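Local coordinates for protein putative thiosugar synthase (Amycolatopsis orientalis, PDB 4N6F) that is a TIM-barrel putative thiosugar synthase that binds a hexose 6-phosphate and probably uses sulphur from a carrier protein to build a 2-thiosugar, at residues N118-A123 with F142-L147; V163-V168 with V191-G196; G195-A200 with S212-N217. All coordinates share one frame; numbering follows the deposited sequence.

Interaction 1 of 3, residues N118-A123 with F142-L147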
# COMPACT_ATOMS: atom_id res chain seq x y z
N ASN A 118 -5.95 -26.83 -7.18
CA ASN A 118 -5.80 -25.49 -7.77
C ASN A 118 -4.50 -24.79 -7.37
O ASN A 118 -4.43 -23.57 -7.26
CB ASN A 118 -7.01 -24.62 -7.43
CG ASN A 118 -7.25 -23.52 -8.44
OD1 ASN A 118 -6.78 -23.59 -9.56
ND2 ASN A 118 -7.99 -22.49 -8.03
N THR A 119 -3.47 -25.60 -7.17
CA THR A 119 -2.14 -25.15 -6.79
C THR A 119 -1.20 -25.47 -7.95
O THR A 119 -1.35 -26.52 -8.59
CB THR A 119 -1.70 -25.88 -5.50
OG1 THR A 119 -2.24 -25.19 -4.36
CG2 THR A 119 -0.21 -25.94 -5.36
N PRO A 120 -0.24 -24.57 -8.25
CA PRO A 120 0.68 -24.91 -9.33
C PRO A 120 1.45 -26.20 -9.04
O PRO A 120 1.89 -26.40 -7.91
CB PRO A 120 1.66 -23.72 -9.37
CG PRO A 120 0.96 -22.61 -8.70
CD PRO A 120 -0.01 -23.22 -7.73
N ASP A 121 1.57 -27.04 -10.06
CA ASP A 121 2.39 -28.25 -10.03
C ASP A 121 3.77 -27.88 -10.57
O ASP A 121 3.97 -27.82 -11.79
CB ASP A 121 1.71 -29.34 -10.89
CG ASP A 121 2.59 -30.57 -11.11
OD1 ASP A 121 3.66 -30.70 -10.48
OD2 ASP A 121 2.18 -31.43 -11.93
N ASN A 122 4.71 -27.64 -9.67
CA ASN A 122 6.04 -27.13 -10.04
C ASN A 122 6.77 -27.97 -11.06
O ASN A 122 7.24 -27.45 -12.07
CB ASN A 122 6.92 -26.92 -8.80
CG ASN A 122 6.63 -25.60 -8.07
OD1 ASN A 122 7.42 -25.15 -7.25
ND2 ASN A 122 5.49 -24.98 -8.37
N ALA A 123 6.86 -29.28 -10.80
CA ALA A 123 7.61 -30.19 -11.69
C ALA A 123 6.96 -30.29 -13.06
O ALA A 123 7.64 -30.25 -14.07
CB ALA A 123 7.73 -31.58 -11.06
N PHE A 142 3.52 -20.08 -13.62
CA PHE A 142 3.06 -19.85 -12.25
C PHE A 142 3.63 -20.98 -11.40
O PHE A 142 3.48 -22.16 -11.76
CB PHE A 142 1.53 -19.88 -12.24
CG PHE A 142 0.88 -19.38 -10.97
CD1 PHE A 142 1.50 -18.46 -10.14
CD2 PHE A 142 -0.40 -19.79 -10.66
CE1 PHE A 142 0.87 -18.01 -8.99
CE2 PHE A 142 -1.04 -19.34 -9.51
CZ PHE A 142 -0.41 -18.44 -8.67
N ILE A 143 4.30 -20.63 -10.30
CA ILE A 143 4.88 -21.61 -9.39
C ILE A 143 4.66 -21.25 -7.93
O ILE A 143 4.44 -20.08 -7.58
CB ILE A 143 6.41 -21.80 -9.60
CG1 ILE A 143 7.18 -20.50 -9.34
CG2 ILE A 143 6.70 -22.29 -11.02
CD1 ILE A 143 8.66 -20.71 -9.09
N LEU A 144 4.67 -22.29 -7.09
CA LEU A 144 4.89 -22.13 -5.66
C LEU A 144 6.32 -21.67 -5.45
O LEU A 144 7.23 -22.14 -6.15
CB LEU A 144 4.68 -23.46 -4.91
CG LEU A 144 3.31 -24.13 -5.04
CD1 LEU A 144 3.29 -25.44 -4.25
CD2 LEU A 144 2.21 -23.21 -4.57
N PRO A 145 6.52 -20.75 -4.49
CA PRO A 145 7.86 -20.20 -4.29
C PRO A 145 8.85 -21.30 -3.94
O PRO A 145 8.85 -21.80 -2.82
CB PRO A 145 7.68 -19.21 -3.14
CG PRO A 145 6.39 -19.58 -2.47
CD PRO A 145 5.54 -20.19 -3.55
N ASP A 146 9.63 -21.70 -4.93
CA ASP A 146 10.67 -22.70 -4.74
C ASP A 146 11.83 -22.31 -5.63
O ASP A 146 11.69 -22.14 -6.84
CB ASP A 146 10.18 -24.10 -5.11
CG ASP A 146 11.27 -25.14 -4.98
OD1 ASP A 146 11.64 -25.44 -3.84
OD2 ASP A 146 11.76 -25.64 -6.01
N LEU A 147 12.99 -22.20 -4.99
CA LEU A 147 14.19 -21.66 -5.59
C LEU A 147 14.71 -22.52 -6.73
O LEU A 147 15.03 -22.01 -7.81
CB LEU A 147 15.24 -21.51 -4.48
CG LEU A 147 16.53 -20.72 -4.67
CD1 LEU A 147 17.62 -21.67 -5.10
CD2 LEU A 147 16.40 -19.54 -5.63
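Pro120 lays its CG over one face of the Phe142 ring, 3.9 Å from the ring centroid and 21° off the ring normal. This CH-pi contact is displaced toward the rim at CD2. The other ring carbons of the proline are used as well: CB rests 3.4 Å from the carbonyl O of Phe142 and 3.8 Å from CA of Ile143, while CD meets Leu144 CD2 at 3.9 Å. Pro120, Phe142 and Ile143 are buried, and this is the compact half of the contact. With CG trans to the main-chain N (chi1 -168°), Phe142 carries its ring to the proline, and the same residue touches the bound fructose 6-phosphate.

The other half is more open to solvent, its residues only partly buried. Thr119 CG2 stands 3.7 Å from Leu144 CD1 and about as far from CD2, the two side chains crossing at roughly a right angle. Asn122 reaches across from the first turn of helix 122-134, bringing its amide beside the main chain of Leu144 and the CB atoms of Ile143 and Asp146. Asp146 turns its carboxylate to Thr149 instead, capping the helix that starts just after it, as Asp121, more weakly, caps helix 122-134. The contact thus joins the start of that helix to the end of strand 138-143 within one beta-alpha-beta unit of the barrel. Apart from the amide, the touching groups are mainly hydrocarbon, so shape and the CH-pi contact, rather than charge, should fix how Pro120 sits on Phe142, a residue of the sugar-phosphate pocket.

Interaction 2 of 3, residues V163-V168 with V191-G196. With F6R (fructose -6-phosphate), chain F.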
# COMPACT_ATOMS: atom_id res chain seq x y z
N VAL A 163 4.61 -16.00 -9.10
CA VAL A 163 4.92 -16.71 -7.86
C VAL A 163 3.73 -16.59 -6.90
O VAL A 163 3.21 -15.50 -6.69
CB VAL A 163 6.21 -16.15 -7.22
CG1 VAL A 163 6.47 -16.77 -5.87
CG2 VAL A 163 7.40 -16.39 -8.14
N MET A 164 3.30 -17.72 -6.33
CA MET A 164 2.08 -17.75 -5.53
C MET A 164 2.30 -17.11 -4.18
O MET A 164 3.21 -17.49 -3.46
CB MET A 164 1.57 -19.18 -5.36
CG MET A 164 0.38 -19.31 -4.40
SD MET A 164 -0.50 -20.88 -4.53
CE MET A 164 -1.85 -20.42 -5.60
N ALA A 165 1.45 -16.14 -3.86
CA ALA A 165 1.48 -15.46 -2.57
C ALA A 165 0.71 -16.25 -1.51
O ALA A 165 1.18 -16.43 -0.40
CB ALA A 165 0.89 -14.06 -2.71
N SER A 166 -0.49 -16.69 -1.87
CA SER A 166 -1.31 -17.55 -1.01
C SER A 166 -2.37 -18.22 -1.89
O SER A 166 -2.37 -18.00 -3.11
CB SER A 166 -1.96 -16.73 0.11
OG SER A 166 -2.75 -15.70 -0.41
N PRO A 167 -3.23 -19.07 -1.31
CA PRO A 167 -4.11 -19.83 -2.19
C PRO A 167 -5.07 -18.98 -3.01
O PRO A 167 -5.50 -17.91 -2.56
CB PRO A 167 -4.89 -20.75 -1.22
CG PRO A 167 -3.97 -20.90 -0.06
CD PRO A 167 -3.30 -19.56 0.08
N VAL A 168 -5.36 -19.46 -4.21
CA VAL A 168 -6.21 -18.77 -5.16
C VAL A 168 -7.59 -18.52 -4.56
O VAL A 168 -8.18 -19.42 -3.97
CB VAL A 168 -6.35 -19.57 -6.47
CG1 VAL A 168 -7.40 -18.97 -7.39
CG2 VAL A 168 -5.01 -19.61 -7.18
N VAL A 191 9.62 -10.94 -11.45
CA VAL A 191 8.67 -11.73 -10.68
C VAL A 191 7.34 -10.97 -10.55
O VAL A 191 7.32 -9.77 -10.21
CB VAL A 191 9.25 -12.08 -9.29
CG1 VAL A 191 8.18 -12.65 -8.36
CG2 VAL A 191 10.39 -13.08 -9.42
N VAL A 192 6.26 -11.68 -10.86
CA VAL A 192 4.89 -11.21 -10.70
C VAL A 192 4.30 -11.97 -9.51
O VAL A 192 4.27 -13.21 -9.52
CB VAL A 192 4.03 -11.49 -11.96
CG1 VAL A 192 2.58 -11.06 -11.75
CG2 VAL A 192 4.59 -10.80 -13.20
N VAL A 193 3.85 -11.25 -8.49
CA VAL A 193 3.20 -11.89 -7.34
C VAL A 193 1.72 -12.13 -7.68
O VAL A 193 1.04 -11.25 -8.24
CB VAL A 193 3.37 -11.06 -6.05
CG1 VAL A 193 2.54 -11.63 -4.91
CG2 VAL A 193 4.83 -11.05 -5.64
N GLU A 194 1.22 -13.32 -7.35
CA GLU A 194 -0.09 -13.75 -7.80
C GLU A 194 -0.68 -14.82 -6.88
O GLU A 194 0.04 -15.66 -6.35
CB GLU A 194 0.02 -14.29 -9.24
CG GLU A 194 -1.27 -14.84 -9.85
CD GLU A 194 -1.08 -15.25 -11.31
OE1 GLU A 194 -1.94 -16.00 -11.83
OE2 GLU A 194 -0.07 -14.83 -11.93
N GLY A 195 -2.00 -14.77 -6.71
CA GLY A 195 -2.71 -15.77 -5.93
C GLY A 195 -3.01 -15.29 -4.52
O GLY A 195 -2.10 -15.06 -3.72
N GLY A 196 -4.29 -15.16 -4.22
CA GLY A 196 -4.72 -14.82 -2.86
C GLY A 196 -4.61 -13.35 -2.51
O GLY A 196 -4.79 -12.99 -1.35
C1 F6R F . -4.10 -17.56 -14.26
C2 F6R F . -5.28 -16.81 -13.71
C3 F6R F . -5.92 -17.16 -12.38
C4 F6R F . -5.02 -16.63 -11.27
C5 F6R F . -5.75 -16.58 -9.92
C6 F6R F . -5.10 -15.59 -8.98
O2 F6R F . -5.72 -15.83 -14.31
O3 F6R F . -6.16 -18.56 -12.19
O4 F6R F . -3.87 -17.48 -11.13
O5 F6R F . -7.12 -16.20 -10.09
O6 F6R F . -5.73 -15.71 -7.71
P F6R F . -6.84 -14.69 -7.17
O1P F6R F . -8.06 -15.10 -7.93
O2P F6R F . -6.36 -13.30 -7.50
O3P F6R F . -6.81 -14.97 -5.70
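Val163 pairs with Val193, and Met164 with Glu194, in two parallel strands. Val163 N donates to Val192 O at 2.8 Å, and Glu194 N returns a bond to Val163 O at 3.0 Å. Ala165 N then binds Glu194 O, which also receives a CA-H...O contact from Met164 CA at 3.0 Å. Beyond the strand ends the pairing goes on: Ser166 N reaches Gly195 O at 2.9 Å, from above the carbonyl plane. On one face Val163 CG2 meets Val191 CG1, and Ala165 CB meets Val193 CG1.

On the other face Glu194 stretches fully extended into the pocket, where OE1 accepts a bond from O4 of fructose 6-phosphate at 2.5 Å. Gly196 N binds phosphate O3P at 2.9 Å, and Val168 CG1 lies against O6 of the same ligand.

A second shell sets these groups in place. Arg162 forms a salt bridge with Glu194 OE2, and Ser166 OG bonds to Gly173 O. Strands 161-164 and 191-194 are adjacent staves of the barrel, connected by helix 177-186, which packs on Val163 and Val191; strands 138-143 and 213-216 flank the pair.

Interaction 3 of 3, residues G195-A200 with S212-N217. With F6R (fructose -6-phosphate), chain F.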
# COMPACT_ATOMS: atom_id res chain seq x y z
N GLY A 195 -2.00 -14.77 -6.71
CA GLY A 195 -2.71 -15.77 -5.93
C GLY A 195 -3.01 -15.29 -4.52
O GLY A 195 -2.10 -15.06 -3.72
N GLY A 196 -4.29 -15.16 -4.22
CA GLY A 196 -4.72 -14.82 -2.86
C GLY A 196 -4.61 -13.35 -2.51
O GLY A 196 -4.79 -12.99 -1.35
N ILE A 197 -4.31 -12.50 -3.49
CA ILE A 197 -4.31 -11.07 -3.28
C ILE A 197 -5.76 -10.64 -2.99
O ILE A 197 -6.69 -11.00 -3.71
CB ILE A 197 -3.78 -10.28 -4.49
CG1 ILE A 197 -2.33 -10.65 -4.80
CG2 ILE A 197 -3.88 -8.78 -4.22
CD1 ILE A 197 -1.35 -10.35 -3.68
N GLY A 198 -5.90 -9.86 -1.93
CA GLY A 198 -7.19 -9.51 -1.36
C GLY A 198 -7.51 -8.03 -1.46
O GLY A 198 -8.67 -7.66 -1.65
N SER A 199 -6.50 -7.18 -1.31
CA SER A 199 -6.70 -5.73 -1.32
C SER A 199 -5.43 -4.97 -1.69
O SER A 199 -4.36 -5.56 -1.87
CB SER A 199 -7.18 -5.26 0.06
OG SER A 199 -6.14 -5.34 1.02
N ALA A 200 -5.56 -3.65 -1.78
CA ALA A 200 -4.48 -2.77 -2.20
C ALA A 200 -3.20 -2.88 -1.35
O ALA A 200 -2.10 -2.72 -1.88
CB ALA A 200 -4.96 -1.33 -2.22
N SER A 212 7.92 -7.08 -9.70
CA SER A 212 7.78 -6.13 -10.81
C SER A 212 6.32 -5.83 -11.06
O SER A 212 5.99 -4.79 -11.65
CB SER A 212 8.40 -6.70 -12.09
OG SER A 212 9.80 -6.85 -11.93
N ALA A 213 5.44 -6.74 -10.64
CA ALA A 213 4.01 -6.57 -10.83
C ALA A 213 3.23 -7.56 -9.97
O ALA A 213 3.80 -8.47 -9.33
CB ALA A 213 3.65 -6.76 -12.30
N THR A 214 1.92 -7.36 -9.98
CA THR A 214 0.98 -8.21 -9.28
C THR A 214 -0.16 -8.59 -10.22
O THR A 214 -0.62 -7.75 -10.99
CB THR A 214 0.40 -7.46 -8.07
OG1 THR A 214 1.47 -7.00 -7.25
CG2 THR A 214 -0.49 -8.36 -7.24
N LEU A 215 -0.60 -9.84 -10.15
CA LEU A 215 -1.75 -10.27 -10.92
C LEU A 215 -2.90 -10.45 -9.95
O LEU A 215 -2.77 -11.16 -8.95
CB LEU A 215 -1.49 -11.56 -11.69
CG LEU A 215 -2.60 -11.92 -12.69
CD1 LEU A 215 -2.04 -12.64 -13.91
CD2 LEU A 215 -3.71 -12.75 -12.06
N VAL A 216 -3.98 -9.78 -10.22
CA VAL A 216 -5.16 -9.84 -9.41
C VAL A 216 -6.36 -10.31 -10.21
O VAL A 216 -6.43 -10.11 -11.37
CB VAL A 216 -5.46 -8.51 -8.73
CG1 VAL A 216 -4.28 -8.08 -7.91
CG2 VAL A 216 -5.81 -7.45 -9.72
N ASN A 217 -7.23 -11.04 -9.54
CA ASN A 217 -8.48 -11.53 -10.07
C ASN A 217 -9.64 -11.48 -9.08
O ASN A 217 -10.46 -10.62 -9.16
CB ASN A 217 -8.29 -12.95 -10.59
CG ASN A 217 -9.57 -13.56 -11.11
OD1 ASN A 217 -10.57 -12.93 -11.16
ND2 ASN A 217 -9.51 -14.79 -11.49
C1 F6R F . -4.10 -17.56 -14.26
C2 F6R F . -5.28 -16.81 -13.71
C3 F6R F . -5.92 -17.16 -12.38
C4 F6R F . -5.02 -16.63 -11.27
C5 F6R F . -5.75 -16.58 -9.92
C6 F6R F . -5.10 -15.59 -8.98
O2 F6R F . -5.72 -15.83 -14.31
O3 F6R F . -6.16 -18.56 -12.19
O4 F6R F . -3.87 -17.48 -11.13
O5 F6R F . -7.12 -16.20 -10.09
O6 F6R F . -5.73 -15.71 -7.71
P F6R F . -6.84 -14.69 -7.17
O1P F6R F . -8.06 -15.10 -7.93
O2P F6R F . -6.36 -13.30 -7.50
O3P F6R F . -6.81 -14.97 -5.70
O HOH W 1 -3.87 -12.75 -6.93
O HOH W 2 -7.12 -11.15 -6.38
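Ile197 points its CB at strand 213-216 and spreads its two branches over alternate residues there. CG1 meets Thr214 CG2 at 3.8 Å, and CG2 meets Val216 CG1 at 3.8 Å, both side chains approached at a slant. The split follows from chi1 of -61°: CG1 lies trans to the carbonyl carbon and CG2 trans to the main-chain N, so the branches part along the strand. Leu215, between the two partners, turns to the other side of the strand, where its CD2 comes near the sugar carbon C4. Met233 of helix 226-245 covers both Ile197 and Val216, and Val203 of helix 200-208 packs on Ile197 and Thr214.

Strands 191-194 and 213-216 are the seventh and eighth of the TIM barrel, and the phosphate lies at their C-terminal ends, as in many phosphate-binding enzymes of this fold. Here water bridges the gap between the main chains. One water accepts from Gly195 N at 2.8 Å and donates to Leu215 O at 2.8 Å and to phosphate O2P at 2.6 Å. A second water donates to Ile197 O at 2.7 Å and accepts from Asn217 N. This second water also donates to phosphate O2P, at 2.5 Å. Two waters thus hold this oxygen, and Asn217 N adds a weak direct bond from the main chain.

Asn217, just ahead of helix 218-221, brings its amide to the sugar hydroxyl O5 with CG trans to the main-chain N (chi1 177°). Its ND2 donates to O5 of the ligand at 3.1 Å with an N-H...O angle of 146°, while OD1 is bonded to Tyr33 OH. At the far end of the 195-200 loop, Ser199 OG bonds to Glu208 of the second subunit.

From the N terminus, interaction 1 comes first, closing the loop that holds helix 122-134 and most of strand 138-143. Interaction 2 opens only after it has ended and closes around helix 177-186; interaction 3 begins at Gly195 and Gly196, where interaction 2 finishes, and closes around helix 200-208. The loops therefore run in series, the last two overlapping at the shared glycines, with none nested or crossed. Probable bonds between neighbouring strands join them: Ile143 O and Met164 N link interactions 1 and 2, Val193 O and Leu215 N link 2 and 3. Together they tie four consecutive barrel strands, 138-143 to 213-216, round the sugar phosphate; the centres of interactions 1 and 3 are about 17 Å apart.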